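Local coordinates for Baccell_00875 (Bacteroides cellulosilyticus DSM 14838, PDB 5NO8), which is a polysaccharide lyase that probably removes the L-rhamnose caps from glucuronic acid on complex arabinogalactan proteins, at residues A[396-407]-A[453-464]. Numbering follows the deposited sequence.
Sequences LGMGVLLVKQYL and WVAELYFQMYKV. With GOL (glycerol), chain F.
Of the Trp-453 side chain, CB is what meets Leu-396, 3.8 Å from Leu-396 CB, while its indole leads off to the ring of Trp-682. A turn on, the CG methylene of Glu-456 lies against both methyls of Val-400, a compact, branched partner suited to its aliphatic part. The carboxylate takes two hydrogen bonds from a glycerol, probably from the crystallisation liquor and also held by Gln-550 and Tyr-624; Glu-456 OE2 accepts another from Gln-460 NE2 at 2.8 Å. Lys-404 NZ stays 4.5 Å from Glu-456 OE2, beyond a salt bridge; it donates to glycerol O1 and to the carbonyls of Val-685 and Leu-694. Leu-457 is a knob among Leu-396, Gly-399, Val-400 and Val-403; with CG anti to N (chi1 174°), its CD1 reaches the bare backbone of Gly-399. Gln-460 serves twice, its CB packing on Val-403 CG1 and its amide turned to Glu-456. With Met-461, Val-464 and Leu-457 it frames the hole that receives Val-403. Lys-463 lends CB and its carbonyl to Leu-407 CD2, the aliphatic part of an exposed lysine covering the leucine. Val-464 closes the row: CG2 presses tightly on Val-403 CG1 at 3.4 Å, CG1 touches Tyr-406 CE2, and a water joins its carbonyl to Tyr-406 OH. Such knobs-into-holes packing joins helices 396-409 and 448-465 of the chain's helical half, near-parallel at 21° with axes approaching to 9.2 Å, consistent with the alpha/alpha toroid domains common in polysaccharide lyases.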
loop_
_atom_site.group_PDB
_atom_site.type_symbol
_atom_site.label_atom_id
_atom_site.label_comp_id
_atom_site.label_asym_id
_atom_site.label_seq_id
_atom_site.Cartn_x
_atom_site.Cartn_y
_atom_site.Cartn_z
ATOM N N LEU A 396 -4.075 -12.565 16.515
ATOM C CA LEU A 396 -5.434 -13.136 16.425
ATOM C C LEU A 396 -5.877 -13.546 15.016
ATOM O O LEU A 396 -6.676 -14.468 14.872
ATOM C CB LEU A 396 -6.492 -12.214 17.036
ATOM C CG LEU A 396 -6.726 -12.319 18.557
ATOM C CD1 LEU A 396 -7.554 -13.579 18.842
ATOM C CD2 LEU A 396 -5.446 -12.336 19.374
ATOM N N GLY A 397 -5.370 -12.859 13.984
ATOM C CA GLY A 397 -5.702 -13.197 12.628
ATOM C C GLY A 397 -5.364 -14.622 12.256
ATOM O O GLY A 397 -6.088 -15.209 11.458
ATOM N N MET A 398 -4.307 -15.179 12.822
ATOM C CA MET A 398 -3.973 -16.607 12.594
ATOM C C MET A 398 -5.086 -17.533 13.081
ATOM O O MET A 398 -5.451 -18.494 12.382
ATOM C CB MET A 398 -2.644 -16.970 13.203
ATOM C CG MET A 398 -1.494 -16.394 12.371
ATOM S SD MET A 398 0.115 -16.835 12.928
ATOM C CE MET A 398 0.367 -15.547 14.161
ATOM N N GLY A 399 -5.695 -17.212 14.227
ATOM C CA GLY A 399 -6.852 -17.995 14.669
ATOM C C GLY A 399 -8.066 -17.815 13.784
ATOM O O GLY A 399 -8.776 -18.771 13.464
ATOM N N VAL A 400 -8.338 -16.592 13.359
ATOM C CA VAL A 400 -9.503 -16.334 12.543
ATOM C C VAL A 400 -9.322 -17.045 11.180
ATOM O O VAL A 400 -10.262 -17.655 10.650
ATOM C CB VAL A 400 -9.771 -14.830 12.392
ATOM C CG1 VAL A 400 -10.954 -14.571 11.485
ATOM C CG2 VAL A 400 -10.012 -14.201 13.772
ATOM N N LEU A 401 -8.106 -16.997 10.640
ATOM C CA LEU A 401 -7.846 -17.706 9.398
ATOM C C LEU A 401 -8.083 -19.223 9.569
ATOM O O LEU A 401 -8.754 -19.852 8.717
ATOM C CB LEU A 401 -6.407 -17.515 8.932
ATOM C CG LEU A 401 -6.013 -18.332 7.699
ATOM C CD1 LEU A 401 -6.942 -18.045 6.534
ATOM C CD2 LEU A 401 -4.566 -18.051 7.331
ATOM N N LEU A 402 -7.491 -19.811 10.611
ATOM C CA LEU A 402 -7.652 -21.263 10.804
ATOM C C LEU A 402 -9.112 -21.686 10.976
ATOM O O LEU A 402 -9.491 -22.747 10.468
ATOM C CB LEU A 402 -6.777 -21.816 11.897
ATOM C CG LEU A 402 -5.385 -22.278 11.469
ATOM C CD1 LEU A 402 -4.569 -21.228 10.727
ATOM C CD2 LEU A 402 -4.620 -22.810 12.662
ATOM N N VAL A 403 -9.933 -20.854 11.630
ATOM C CA VAL A 403 -11.383 -21.123 11.676
ATOM C C VAL A 403 -12.004 -21.134 10.286
ATOM O O VAL A 403 -12.765 -22.040 9.954
ATOM C CB VAL A 403 -12.184 -20.094 12.514
ATOM C CG1 VAL A 403 -13.673 -20.412 12.431
ATOM C CG2 VAL A 403 -11.718 -20.103 13.941
ATOM N N LYS A 404 -11.724 -20.116 9.471
ATOM C CA LYS A 404 -12.354 -20.037 8.167
ATOM C C LYS A 404 -11.937 -21.256 7.333
ATOM O O LYS A 404 -12.771 -21.852 6.667
ATOM C CB LYS A 404 -12.037 -18.724 7.452
ATOM C CG LYS A 404 -12.713 -17.546 8.123
ATOM C CD LYS A 404 -12.597 -16.278 7.314
ATOM C CE LYS A 404 -13.210 -15.117 8.076
ATOM N NZ LYS A 404 -13.369 -13.954 7.177
ATOM N N GLN A 405 -10.670 -21.632 7.417
ATOM C CA GLN A 405 -10.182 -22.796 6.677
ATOM C C GLN A 405 -10.800 -24.105 7.246
ATOM O O GLN A 405 -11.140 -25.016 6.496
ATOM C CB GLN A 405 -8.660 -22.882 6.691
ATOM C CG GLN A 405 -8.090 -23.957 5.760
ATOM C CD GLN A 405 -8.214 -23.682 4.263
ATOM O OE1 GLN A 405 -8.899 -22.769 3.803
ATOM N NE2 GLN A 405 -7.563 -24.531 3.484
ATOM N N TYR A 406 -10.987 -24.174 8.549
ATOM C CA TYR A 406 -11.719 -25.282 9.145
ATOM C C TYR A 406 -13.133 -25.381 8.599
ATOM O O TYR A 406 -13.617 -26.484 8.274
ATOM C CB TYR A 406 -11.730 -25.172 10.683
ATOM C CG TYR A 406 -12.602 -26.268 11.235
ATOM C CD1 TYR A 406 -12.101 -27.555 11.382
ATOM C CD2 TYR A 406 -13.942 -26.042 11.486
ATOM C CE1 TYR A 406 -12.924 -28.600 11.817
ATOM C CE2 TYR A 406 -14.773 -27.068 11.929
ATOM C CZ TYR A 406 -14.256 -28.341 12.095
ATOM O OH TYR A 406 -15.078 -29.367 12.519
ATOM N N LEU A 407 -13.824 -24.259 8.472
ATOM C CA LEU A 407 -15.207 -24.290 8.007
ATOM C C LEU A 407 -15.317 -24.838 6.574
ATOM O O LEU A 407 -16.350 -25.419 6.212
ATOM C CB LEU A 407 -15.873 -22.918 8.126
ATOM C CG LEU A 407 -16.053 -22.408 9.559
ATOM C CD1 LEU A 407 -16.560 -20.973 9.517
ATOM C CD2 LEU A 407 -17.002 -23.314 10.327
ATOM N N TRP A 453 -10.875 -8.205 17.386
ATOM C CA TRP A 453 -10.267 -9.408 16.813
ATOM C C TRP A 453 -10.496 -10.604 17.725
ATOM O O TRP A 453 -10.789 -11.698 17.245
ATOM C CB TRP A 453 -8.785 -9.187 16.554
ATOM C CG TRP A 453 -8.516 -8.029 15.626
ATOM C CD1 TRP A 453 -9.271 -7.633 14.547
ATOM C CD2 TRP A 453 -7.426 -7.112 15.714
ATOM N NE1 TRP A 453 -8.701 -6.538 13.958
ATOM C CE2 TRP A 453 -7.569 -6.195 14.655
ATOM C CE3 TRP A 453 -6.334 -6.984 16.582
ATOM C CZ2 TRP A 453 -6.651 -5.154 14.435
ATOM C CZ3 TRP A 453 -5.432 -5.945 16.375
ATOM C CH2 TRP A 453 -5.595 -5.049 15.298
ATOM N N VAL A 454 -10.400 -10.386 19.040
ATOM C CA VAL A 454 -10.786 -11.414 20.001
ATOM C C VAL A 454 -12.256 -11.786 19.845
ATOM O O VAL A 454 -12.584 -12.960 19.845
ATOM C CB VAL A 454 -10.469 -11.002 21.458
ATOM C CG1 VAL A 454 -11.149 -11.955 22.455
ATOM C CG2 VAL A 454 -8.981 -11.029 21.671
ATOM N N ALA A 455 -13.140 -10.804 19.721
ATOM C CA ALA A 455 -14.560 -11.064 19.521
ATOM C C ALA A 455 -14.848 -11.810 18.232
ATOM O O ALA A 455 -15.663 -12.740 18.200
ATOM C CB ALA A 455 -15.336 -9.773 19.525
ATOM N N GLU A 456 -14.182 -11.400 17.158
ATOM C CA GLU A 456 -14.304 -12.113 15.899
ATOM C C GLU A 456 -13.942 -13.561 16.121
ATOM O O GLU A 456 -14.700 -14.429 15.722
ATOM C CB GLU A 456 -13.404 -11.512 14.811
ATOM C CG GLU A 456 -13.292 -12.381 13.557
ATOM C CD GLU A 456 -13.927 -11.835 12.296
ATOM O OE1 GLU A 456 -14.171 -10.608 12.167
ATOM O OE2 GLU A 456 -14.154 -12.668 11.375
ATOM N N LEU A 457 -12.814 -13.826 16.764
ATOM C CA LEU A 457 -12.401 -15.206 17.005
ATOM C C LEU A 457 -13.517 -15.986 17.700
ATOM O O LEU A 457 -13.886 -17.091 17.267
ATOM C CB LEU A 457 -11.104 -15.306 17.795
ATOM C CG LEU A 457 -10.691 -16.725 18.195
ATOM C CD1 LEU A 457 -10.270 -17.557 16.982
ATOM C CD2 LEU A 457 -9.599 -16.747 19.225
ATOM N N TYR A 458 -14.074 -15.405 18.764
ATOM C CA TYR A 458 -15.096 -16.125 19.537
ATOM C C TYR A 458 -16.345 -16.405 18.725
ATOM O O TYR A 458 -16.836 -17.536 18.741
ATOM C CB TYR A 458 -15.430 -15.389 20.863
ATOM C CG TYR A 458 -14.322 -15.293 21.885
ATOM C CD1 TYR A 458 -13.287 -16.206 21.953
ATOM C CD2 TYR A 458 -14.344 -14.277 22.850
ATOM C CE1 TYR A 458 -12.293 -16.106 22.916
ATOM C CE2 TYR A 458 -13.369 -14.175 23.816
ATOM C CZ TYR A 458 -12.351 -15.077 23.857
ATOM O OH TYR A 458 -11.376 -14.973 24.808
ATOM N N PHE A 459 -16.852 -15.433 17.973
ATOM C CA PHE A 459 -18.019 -15.675 17.151
ATOM C C PHE A 459 -17.745 -16.745 16.074
ATOM O O PHE A 459 -18.605 -17.592 15.810
ATOM C CB PHE A 459 -18.532 -14.409 16.495
ATOM C CG PHE A 459 -19.065 -13.368 17.459
ATOM C CD1 PHE A 459 -20.052 -13.682 18.390
ATOM C CD2 PHE A 459 -18.617 -12.048 17.387
ATOM C CE1 PHE A 459 -20.560 -12.700 19.241
ATOM C CE2 PHE A 459 -19.103 -11.073 18.239
ATOM C CZ PHE A 459 -20.092 -11.398 19.161
ATOM N N GLN A 460 -16.544 -16.737 15.505
ATOM C CA GLN A 460 -16.162 -17.785 14.540
ATOM C C GLN A 460 -16.106 -19.164 15.218
ATOM O O GLN A 460 -16.526 -20.168 14.628
ATOM C CB GLN A 460 -14.803 -17.465 13.910
ATOM C CG GLN A 460 -14.758 -16.178 13.098
ATOM C CD GLN A 460 -15.426 -16.275 11.749
ATOM O OE1 GLN A 460 -16.075 -17.274 11.423
ATOM N NE2 GLN A 460 -15.298 -15.206 10.953
ATOM N N MET A 461 -15.552 -19.214 16.429
ATOM C CA MET A 461 -15.490 -20.455 17.217
ATOM C C MET A 461 -16.864 -21.043 17.565
ATOM O O MET A 461 -16.976 -22.265 17.725
ATOM C CB MET A 461 -14.648 -20.292 18.473
ATOM C CG MET A 461 -13.149 -20.174 18.253
ATOM S SD MET A 461 -12.414 -21.608 17.486
ATOM C CE MET A 461 -12.540 -22.904 18.746
ATOM N N TYR A 462 -17.905 -20.218 17.643
ATOM C CA TYR A 462 -19.273 -20.740 17.725
ATOM C C TYR A 462 -19.616 -21.557 16.490
ATOM O O TYR A 462 -20.178 -22.644 16.601
ATOM C CB TYR A 462 -20.288 -19.610 17.896
ATOM C CG TYR A 462 -21.747 -19.996 17.721
ATOM C CD1 TYR A 462 -22.369 -20.920 18.581
ATOM C CD2 TYR A 462 -22.513 -19.406 16.730
ATOM C CE1 TYR A 462 -23.712 -21.236 18.431
ATOM C CE2 TYR A 462 -23.848 -19.718 16.567
ATOM C CZ TYR A 462 -24.448 -20.625 17.422
ATOM O OH TYR A 462 -25.781 -20.902 17.202
ATOM N N LYS A 463 -19.247 -21.041 15.317
ATOM C CA LYS A 463 -19.498 -21.753 14.049
ATOM C C LYS A 463 -18.744 -23.084 13.991
ATOM O O LYS A 463 -19.234 -24.018 13.394
ATOM C CB LYS A 463 -19.150 -20.874 12.832
ATOM C CG LYS A 463 -19.914 -19.555 12.764
ATOM C CD LYS A 463 -19.516 -18.717 11.556
ATOM C CE LYS A 463 -20.242 -19.145 10.298
ATOM N NZ LYS A 463 -19.848 -18.306 9.140
ATOM N N VAL A 464 -17.577 -23.171 14.613
ATOM C CA VAL A 464 -16.786 -24.406 14.655
ATOM C C VAL A 464 -17.428 -25.443 15.577
ATOM O O VAL A 464 -17.494 -26.625 15.235
ATOM C CB VAL A 464 -15.345 -24.130 15.141
ATOM C CG1 VAL A 464 -14.536 -25.409 15.346
ATOM C CG2 VAL A 464 -14.623 -23.208 14.146
HETATM C C1 GOL F . -14.157 -10.383 8.813
HETATM O O1 GOL F . -14.201 -11.829 8.881
HETATM C C2 GOL F . -15.532 -9.740 9.036
HETATM O O2 GOL F . -16.065 -10.109 10.327
HETATM C C3 GOL F . -15.416 -8.210 9.054
HETATM O O3 GOL F . -15.204 -7.642 7.755
HETATM O O HOH W 1 -16.841 -29.183 14.306
#